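Local coordinates for 3-keto-5-aminohexanoate cleavage protein (Archaeoglobus fulgidus, PDB 3LOT) that probably cleaves 3-keto-5-aminohexanoate as a zinc-dependent beta-keto acid cleavage enzyme built on a TIM barrel, at residues Val7-Cys12 against Glu302-Lys307; Glu99-Val104 against Glu158-Ile163; Phe186-His189 against Glu194-Leu197. One frame throughout, in Å; residues are numbered along the deposited sequence.

Contact 1. Residues Val7-Cys12 against Glu302-Lys307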
loop_
_atom_site.group_PDB
_atom_site.type_symbol
_atom_site.label_atom_id
_atom_site.label_comp_id
_atom_site.label_asym_id
_atom_site.label_seq_id
_atom_site.Cartn_x
_atom_site.Cartn_y
_atom_site.Cartn_z
ATOM N N VAL D 7 -25.397 7.185 -4.596
ATOM C CA VAL D 7 -25.570 7.713 -5.934
ATOM C C VAL D 7 -24.201 7.791 -6.627
ATOM O O VAL D 7 -23.284 8.466 -6.126
ATOM C CB VAL D 7 -26.246 9.111 -5.946
ATOM C CG1 VAL D 7 -26.339 9.626 -7.399
ATOM C CG2 VAL D 7 -27.644 9.065 -5.293
ATOM N N VAL D 8 -24.120 7.135 -7.789
ATOM C CA VAL D 8 -22.903 7.009 -8.577
ATOM C C VAL D 8 -23.116 7.781 -9.878
ATOM O O VAL D 8 -24.122 7.543 -10.587
ATOM C CB VAL D 8 -22.580 5.517 -8.920
ATOM C CG1 VAL D 8 -21.349 5.390 -9.860
ATOM C CG2 VAL D 8 -22.348 4.737 -7.685
ATOM N N ILE D 9 -22.193 8.707 -10.179
ATOM C CA ILE D 9 -22.138 9.359 -11.500
ATOM C C ILE D 9 -21.526 8.388 -12.517
ATOM O O ILE D 9 -20.388 7.976 -12.369
ATOM C CB ILE D 9 -21.324 10.682 -11.480
ATOM C CG1 ILE D 9 -21.920 11.654 -10.449
ATOM C CG2 ILE D 9 -21.260 11.303 -12.901
ATOM C CD1 ILE D 9 -21.157 13.017 -10.336
ATOM N N VAL D 10 -22.317 7.944 -13.484
ATOM C CA VAL D 10 -21.828 7.207 -14.634
ATOM C C VAL D 10 -21.632 8.146 -15.845
ATOM O O VAL D 10 -22.618 8.757 -16.356
ATOM C CB VAL D 10 -22.775 6.076 -14.997
ATOM C CG1 VAL D 10 -22.138 5.203 -16.125
ATOM C CG2 VAL D 10 -23.059 5.169 -13.756
ATOM N N THR D 11 -20.379 8.275 -16.297
ATOM C CA THR D 11 -20.049 9.102 -17.452
ATOM C C THR D 11 -19.890 8.218 -18.648
ATOM O O THR D 11 -19.311 7.126 -18.538
ATOM C CB THR D 11 -18.749 9.892 -17.251
ATOM O OG1 THR D 11 -18.934 10.806 -16.166
ATOM C CG2 THR D 11 -18.419 10.671 -18.549
ATOM N N CYS D 12 -20.431 8.623 -19.799
ATOM C CA CYS D 12 -20.169 7.831 -21.008
ATOM C C CYS D 12 -19.318 8.597 -22.016
ATOM O O CYS D 12 -19.736 9.639 -22.490
ATOM C CB CYS D 12 -21.448 7.303 -21.644
ATOM S SG CYS D 12 -21.074 6.009 -22.881
ATOM N N GLU D 302 -25.651 18.974 -9.268
ATOM C CA GLU D 302 -25.649 19.353 -7.845
ATOM C C GLU D 302 -24.418 18.754 -7.180
ATOM O O GLU D 302 -23.795 19.394 -6.326
ATOM C CB GLU D 302 -26.954 18.910 -7.161
ATOM C CG GLU D 302 -27.125 19.366 -5.697
ATOM C CD GLU D 302 -26.344 18.510 -4.685
ATOM O OE1 GLU D 302 -26.080 17.318 -4.985
ATOM O OE2 GLU D 302 -25.964 19.029 -3.601
ATOM N N ILE D 303 -24.064 17.533 -7.559
ATOM C CA ILE D 303 -22.906 16.880 -6.980
ATOM C C ILE D 303 -21.622 17.615 -7.331
ATOM O O ILE D 303 -20.843 17.905 -6.441
ATOM C CB ILE D 303 -22.774 15.402 -7.410
ATOM C CG1 ILE D 303 -23.917 14.566 -6.804
ATOM C CG2 ILE D 303 -21.412 14.859 -7.022
ATOM C CD1 ILE D 303 -24.032 13.152 -7.379
ATOM N N LEU D 304 -21.418 17.974 -8.592
ATOM C CA LEU D 304 -20.179 18.674 -9.011
ATOM C C LEU D 304 -20.263 20.221 -8.964
ATOM O O LEU D 304 -19.272 20.903 -9.231
ATOM C CB LEU D 304 -19.826 18.241 -10.409
ATOM C CG LEU D 304 -19.683 16.725 -10.551
ATOM C CD1 LEU D 304 -19.366 16.367 -12.016
ATOM C CD2 LEU D 304 -18.585 16.245 -9.611
ATOM N N GLY D 305 -21.405 20.780 -8.599
ATOM C CA GLY D 305 -21.580 22.247 -8.570
ATOM C C GLY D 305 -21.541 22.921 -9.934
ATOM O O GLY D 305 -20.853 23.909 -10.119
ATOM N N LEU D 306 -22.276 22.366 -10.899
ATOM C CA LEU D 306 -22.224 22.829 -12.280
ATOM C C LEU D 306 -23.230 23.933 -12.520
ATOM O O LEU D 306 -24.196 24.051 -11.779
ATOM C CB LEU D 306 -22.464 21.674 -13.245
ATOM C CG LEU D 306 -21.465 20.522 -13.138
ATOM C CD1 LEU D 306 -21.694 19.514 -14.285
ATOM C CD2 LEU D 306 -20.084 21.178 -13.150
ATOM N N LYS D 307 -23.027 24.719 -13.567
ATOM C CA LYS D 307 -23.790 25.981 -13.711
ATOM C C LYS D 307 -25.222 25.842 -14.218
ATOM O O LYS D 307 -26.089 26.732 -13.955
ATOM C CB LYS D 307 -23.015 26.987 -14.541
ATOM C CG LYS D 307 -22.892 26.709 -16.037
ATOM C CD LYS D 307 -21.869 27.617 -16.645
ATOM C CE LYS D 307 -21.493 27.205 -18.051
ATOM N NZ LYS D 307 -20.523 28.153 -18.636
#
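Ile9 drives its CD1 methyl against two neighbouring residues of the helix end, Ile303 and Leu304, and so packs the first strand of the TIM barrel against the last turn of helix 297-304, close to the C terminus. Its CG1 sits anti to the carbonyl carbon and the chain then runs on extended, chi2 179°, which carries CD1 straight out from the strand. Ile303 answers in the same way: the two isoleucines reach toward each other tip to tip, with Ile9 CD1 3.8 Å from Ile303 CG2 and Ile303 CD1 lying 4.0 Å from Ile9 CG1, so each terminal methyl rests against a gamma carbon of the other side chain. Leu304 meets the same Ile9 methyl from its forked end, CG at 4.0 Å from Ile9 CD1 with both of its methyls only slightly farther. Gly305, just after it, takes up positive phi and is the first residue to leave helical geometry, and the chain turns away from the strand.

Strand 7-13 is interrupted at Ile9, whose backbone is held nonetheless: Ile9 N donates to the side chain of Asp256, and a backbone hydrogen bond joins Ile9 to Val257 of the adjacent barrel strand. Leu304 additionally touches Met48 of strand 48-54, the strand that carries the zinc ligands His50 and His52; the Ile9 side chain is about 10 Å from that of His50. Val7 extends the apolar patch along the strand, where its CG1 approaches Ile303 CD1 at 4.2 Å.

Contact 2. Residues Glu99-Val104 against Glu158-Ile163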
loop_
_atom_site.group_PDB
_atom_site.type_symbol
_atom_site.label_atom_id
_atom_site.label_comp_id
_atom_site.label_asym_id
_atom_site.label_seq_id
_atom_site.Cartn_x
_atom_site.Cartn_y
_atom_site.Cartn_z
ATOM N N GLU D 99 -4.667 25.852 -28.261
ATOM C CA GLU D 99 -5.513 25.615 -29.452
ATOM C C GLU D 99 -6.620 24.643 -29.107
ATOM O O GLU D 99 -7.757 24.850 -29.515
ATOM C CB GLU D 99 -4.681 25.126 -30.661
ATOM C CG GLU D 99 -5.468 24.851 -31.965
ATOM C CD GLU D 99 -6.163 26.074 -32.553
ATOM O OE1 GLU D 99 -5.673 27.202 -32.348
ATOM O OE2 GLU D 99 -7.194 25.887 -33.238
ATOM N N ARG D 100 -6.280 23.608 -28.327
ATOM C CA ARG D 100 -7.248 22.611 -27.814
ATOM C C ARG D 100 -8.258 23.261 -26.885
ATOM O O ARG D 100 -9.451 22.870 -26.839
ATOM C CB ARG D 100 -6.493 21.512 -27.025
ATOM C CG ARG D 100 -6.222 20.136 -27.741
ATOM C CD ARG D 100 -4.860 19.484 -27.287
ATOM N NE ARG D 100 -4.841 19.342 -25.843
ATOM C CZ ARG D 100 -3.790 19.148 -25.032
ATOM N NH1 ARG D 100 -2.531 19.003 -25.446
ATOM N NH2 ARG D 100 -4.048 19.072 -23.732
ATOM N N ALA D 101 -7.793 24.285 -26.168
ATOM C CA ALA D 101 -8.625 24.967 -25.154
ATOM C C ALA D 101 -9.719 25.870 -25.734
ATOM O O ALA D 101 -10.640 26.264 -25.007
ATOM C CB ALA D 101 -7.759 25.794 -24.210
ATOM N N LYS D 102 -9.644 26.177 -27.025
ATOM C CA LYS D 102 -10.557 27.184 -27.648
ATOM C C LYS D 102 -12.039 26.834 -27.582
ATOM O O LYS D 102 -12.906 27.705 -27.659
ATOM C CB LYS D 102 -10.190 27.395 -29.109
ATOM C CG LYS D 102 -8.864 28.047 -29.275
ATOM C CD LYS D 102 -8.568 28.349 -30.725
ATOM C CE LYS D 102 -7.560 29.529 -30.867
ATOM N NZ LYS D 102 -6.719 29.279 -32.096
ATOM N N VAL D 103 -12.324 25.550 -27.463
ATOM C CA VAL D 103 -13.677 25.086 -27.297
ATOM C C VAL D 103 -14.312 25.679 -26.038
ATOM O O VAL D 103 -15.517 25.872 -26.028
ATOM C CB VAL D 103 -13.742 23.514 -27.299
ATOM C CG1 VAL D 103 -13.217 22.908 -25.995
ATOM C CG2 VAL D 103 -15.138 23.051 -27.569
ATOM N N VAL D 104 -13.508 26.021 -25.016
ATOM C CA VAL D 104 -14.057 26.472 -23.717
ATOM C C VAL D 104 -14.644 27.896 -23.814
ATOM O O VAL D 104 -15.791 28.097 -23.430
ATOM C CB VAL D 104 -13.088 26.217 -22.538
ATOM C CG1 VAL D 104 -13.598 26.817 -21.242
ATOM C CG2 VAL D 104 -12.865 24.677 -22.358
ATOM N N GLU D 158 -1.592 26.858 -16.012
ATOM C CA GLU D 158 -1.923 28.121 -15.406
ATOM C C GLU D 158 -2.927 28.858 -16.305
ATOM O O GLU D 158 -3.963 29.322 -15.826
ATOM C CB GLU D 158 -0.670 28.972 -15.213
ATOM C CG GLU D 158 0.270 28.447 -14.147
ATOM C CD GLU D 158 1.642 29.111 -14.154
ATOM O OE1 GLU D 158 1.755 30.289 -14.583
ATOM O OE2 GLU D 158 2.616 28.461 -13.700
ATOM N N ALA D 159 -2.619 28.948 -17.596
ATOM C CA ALA D 159 -3.472 29.675 -18.550
ATOM C C ALA D 159 -4.845 28.979 -18.685
ATOM O O ALA D 159 -5.888 29.651 -18.755
ATOM C CB ALA D 159 -2.782 29.802 -19.925
ATOM N N LEU D 160 -4.828 27.647 -18.713
ATOM C CA LEU D 160 -6.043 26.834 -18.777
ATOM C C LEU D 160 -6.929 27.048 -17.543
ATOM O O LEU D 160 -8.144 27.199 -17.689
ATOM C CB LEU D 160 -5.722 25.353 -18.965
ATOM C CG LEU D 160 -6.810 24.450 -19.550
ATOM C CD1 LEU D 160 -7.076 24.841 -20.975
ATOM C CD2 LEU D 160 -6.434 22.960 -19.456
ATOM N N SER D 161 -6.332 27.121 -16.350
ATOM C CA SER D 161 -7.100 27.349 -15.148
ATOM C C SER D 161 -7.848 28.674 -15.276
ATOM O O SER D 161 -9.020 28.756 -14.915
ATOM C CB SER D 161 -6.219 27.310 -13.902
ATOM O OG SER D 161 -5.542 28.552 -13.680
ATOM N N ARG D 162 -7.202 29.695 -15.847
ATOM C CA ARG D 162 -7.843 30.972 -16.035
ATOM C C ARG D 162 -8.949 30.979 -17.066
ATOM O O ARG D 162 -9.998 31.569 -16.838
ATOM C CB ARG D 162 -6.830 32.024 -16.434
ATOM C CG ARG D 162 -5.937 32.454 -15.276
ATOM C CD ARG D 162 -5.075 33.677 -15.686
ATOM N NE ARG D 162 -3.886 33.263 -16.450
ATOM C CZ ARG D 162 -2.774 32.734 -15.914
ATOM N NH1 ARG D 162 -2.671 32.547 -14.590
ATOM N NH2 ARG D 162 -1.757 32.374 -16.714
ATOM N N ILE D 163 -8.713 30.312 -18.185
ATOM C CA ILE D 163 -9.712 30.151 -19.217
ATOM C C ILE D 163 -10.994 29.488 -18.679
ATOM O O ILE D 163 -12.121 29.929 -18.987
ATOM C CB ILE D 163 -9.145 29.367 -20.428
ATOM C CG1 ILE D 163 -8.165 30.229 -21.205
ATOM C CG2 ILE D 163 -10.278 28.938 -21.349
ATOM C CD1 ILE D 163 -7.182 29.439 -22.060
#
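Ala101 CB and the CD1 methyl of Leu160 meet at 3.4 Å, tighter than usual for two carbons, and this is the dense end of the contact. Leu160 does not point straight at its partner; with CG anti to the backbone N, chi1 -158°, the side chain bends round until CD1 reaches the alanine methyl. Ile163 CD1 stands at 4.3 Å from the same Ala101 CB, a looser touch. One turn further along, Val104 and Ile163 pass each other at a slant, Val104 CG1 lying 3.9 Å from Ile163 CG2.

In the TIM barrel these residues join neighbouring helical elements of the layer outside the strands: the break between helices 97-100 and 103-107, a type I turn from Arg100 to Val103, rests on helix 154-166. Beneath them lies strand 111-115, whose Ala112 takes Val104 and whose Phe114 takes Leu160. Arg100, buried beside the turn, is anchored through NE to the carbonyl of Thr87 and through NH2 to Asn152.

Away from this apolar seam lies the solvent side. Lys102 points away from helix 154-166 and is exposed; Arg162, on that helix, is exposed too, its guanidinium lying with one face over Glu158 O. That carbonyl accepts a hydrogen bond from Ser161 OG at 2.8 Å and, from the same face, one from Arg162 N. Glu158 itself is buried where the second subunit meets the helix, its OE2 in a salt bridge to Arg146 of that subunit.

Contact 3. Residues Phe186-His189 against Glu194-Leu197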
loop_
_atom_site.group_PDB
_atom_site.type_symbol
_atom_site.label_atom_id
_atom_site.label_comp_id
_atom_site.label_asym_id
_atom_site.label_seq_id
_atom_site.Cartn_x
_atom_site.Cartn_y
_atom_site.Cartn_z
ATOM N N PHE D 186 -0.203 20.638 -6.412
ATOM C CA PHE D 186 0.573 21.855 -6.529
ATOM C C PHE D 186 -0.274 22.998 -7.073
ATOM O O PHE D 186 -0.243 24.085 -6.516
ATOM C CB PHE D 186 1.806 21.604 -7.389
ATOM C CG PHE D 186 2.560 22.851 -7.768
ATOM C CD1 PHE D 186 3.472 23.421 -6.903
ATOM C CD2 PHE D 186 2.383 23.424 -9.003
ATOM C CE1 PHE D 186 4.199 24.561 -7.270
ATOM C CE2 PHE D 186 3.101 24.540 -9.375
ATOM C CZ PHE D 186 4.011 25.111 -8.512
HETATM N N MSE D 187 -0.999 22.756 -8.160
HETATM C CA MSE D 187 -1.836 23.790 -8.785
HETATM C C MSE D 187 -2.985 24.221 -7.882
HETATM O O MSE D 187 -3.372 25.400 -7.867
HETATM C CB MSE D 187 -2.408 23.288 -10.119
HETATM C CG MSE D 187 -1.379 23.050 -11.261
HETATM SE SE MSE D 187 -0.401 24.653 -11.717
HETATM C CE MSE D 187 -1.886 25.527 -12.637
ATOM N N PHE D 188 -3.505 23.267 -7.117
ATOM C CA PHE D 188 -4.509 23.549 -6.073
ATOM C C PHE D 188 -3.901 24.423 -5.008
ATOM O O PHE D 188 -4.426 25.482 -4.726
ATOM C CB PHE D 188 -5.072 22.223 -5.523
ATOM C CG PHE D 188 -5.917 22.340 -4.279
ATOM C CD1 PHE D 188 -6.930 23.259 -4.172
ATOM C CD2 PHE D 188 -5.737 21.430 -3.230
ATOM C CE1 PHE D 188 -7.726 23.324 -3.026
ATOM C CE2 PHE D 188 -6.530 21.499 -2.083
ATOM C CZ PHE D 188 -7.534 22.444 -1.995
ATOM N N HIS D 189 -2.754 24.032 -4.464
ATOM C CA HIS D 189 -2.199 24.786 -3.354
ATOM C C HIS D 189 -1.640 26.123 -3.794
ATOM O O HIS D 189 -1.549 27.061 -3.011
ATOM C CB HIS D 189 -1.164 23.967 -2.574
ATOM C CG HIS D 189 -1.759 22.751 -1.928
ATOM N ND1 HIS D 189 -1.097 21.545 -1.850
ATOM C CD2 HIS D 189 -2.989 22.543 -1.395
ATOM C CE1 HIS D 189 -1.887 20.655 -1.273
ATOM N NE2 HIS D 189 -3.033 21.237 -0.976
ATOM N N GLU D 194 -9.914 25.665 -8.149
ATOM C CA GLU D 194 -10.837 25.947 -7.062
ATOM C C GLU D 194 -11.503 24.671 -6.532
ATOM O O GLU D 194 -12.064 23.883 -7.303
ATOM C CB GLU D 194 -11.919 26.936 -7.537
ATOM C CG GLU D 194 -12.671 27.597 -6.421
ATOM C CD GLU D 194 -11.779 28.427 -5.450
ATOM O OE1 GLU D 194 -10.619 28.785 -5.808
ATOM O OE2 GLU D 194 -12.255 28.730 -4.311
ATOM N N PRO D 195 -11.490 24.491 -5.207
ATOM C CA PRO D 195 -12.081 23.296 -4.644
ATOM C C PRO D 195 -13.587 23.425 -4.606
ATOM O O PRO D 195 -14.077 24.517 -4.671
ATOM C CB PRO D 195 -11.541 23.294 -3.224
ATOM C CG PRO D 195 -11.454 24.685 -2.883
ATOM C CD PRO D 195 -10.968 25.359 -4.156
ATOM N N PRO D 196 -14.312 22.312 -4.524
ATOM C CA PRO D 196 -13.822 20.933 -4.568
ATOM C C PRO D 196 -13.410 20.531 -5.976
ATOM O O PRO D 196 -14.098 20.817 -6.949
ATOM C CB PRO D 196 -15.038 20.106 -4.145
ATOM C CG PRO D 196 -16.185 20.984 -4.316
ATOM C CD PRO D 196 -15.754 22.384 -4.265
ATOM N N LEU D 197 -12.279 19.875 -6.065
ATOM C CA LEU D 197 -11.751 19.474 -7.333
ATOM C C LEU D 197 -12.503 18.237 -7.825
ATOM O O LEU D 197 -13.056 17.467 -7.041
ATOM C CB LEU D 197 -10.265 19.151 -7.209
ATOM C CG LEU D 197 -9.360 20.191 -6.517
ATOM C CD1 LEU D 197 -7.952 19.647 -6.507
ATOM C CD2 LEU D 197 -9.411 21.548 -7.179
#
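Phe188 spans both partners of this contact, its ring carbon CE1 meeting Pro195 and its CB and CG meeting Leu197. CE1 approaches Pro195 CB at 3.8 Å, with CG and CD of the same pyrrolidine ring only a little farther, so three carbons of the proline gather round one aromatic carbon; the two side chains cross at about a right angle. At the root of the phenylalanine, Leu197 CD1 lies 4.0 Å from Phe188 CB and equally near CG. It comes in obliquely to the ring.

Two torsions set up this arrangement. Phe188 holds CG opposite the backbone N, chi1 169°, which swings the ring outward from the last turn of helix 178-189 toward the returning chain. In Leu197 the extended chi2, 180°, sends CD1 out to the base of that ring.

Further out, the backbone fixes the two contacting residues of the second segment. A cis peptide bond joins Pro195 to Pro196; Pro195 and Leu197 point toward the helix and Pro196 away from it. The Pro196 carbonyl accepts a hydrogen bond from Lys170 NZ, and Leu197 begins strand 197-203 with backbone bonds to Asn231 and Thr233. Phe188 also touches Asn231. On another side of the helix, Met187, a selenomethionine, packs against Phe154, Leu157 and Glu158 of helix 154-166, and Phe186 meets Phe154 edge to face. This is the helix-to-strand connection of a beta/alpha barrel, in which helix 178-189 leads through a short loop into parallel strand 197-203.

From the N terminus, strand 7-13 opens contact 1, which closes only when helix 297-304 returns to it near the C terminus; the loop so formed holds nearly the whole barrel, and both other contacts fall within it. Contact 2 opens at residues 99-104 and closes at 158-163, bringing helices 97-100 and 103-107 onto helix 154-166. Contact 3 follows in series, closing a short turn between helix 178-189 and strand 197-203. None of the loops cross. Contacts 2 and 3, their centres about 17 Å apart, touch where Glu158 N lies 3.6 Å from Met187 CE; contact 1 touches neither.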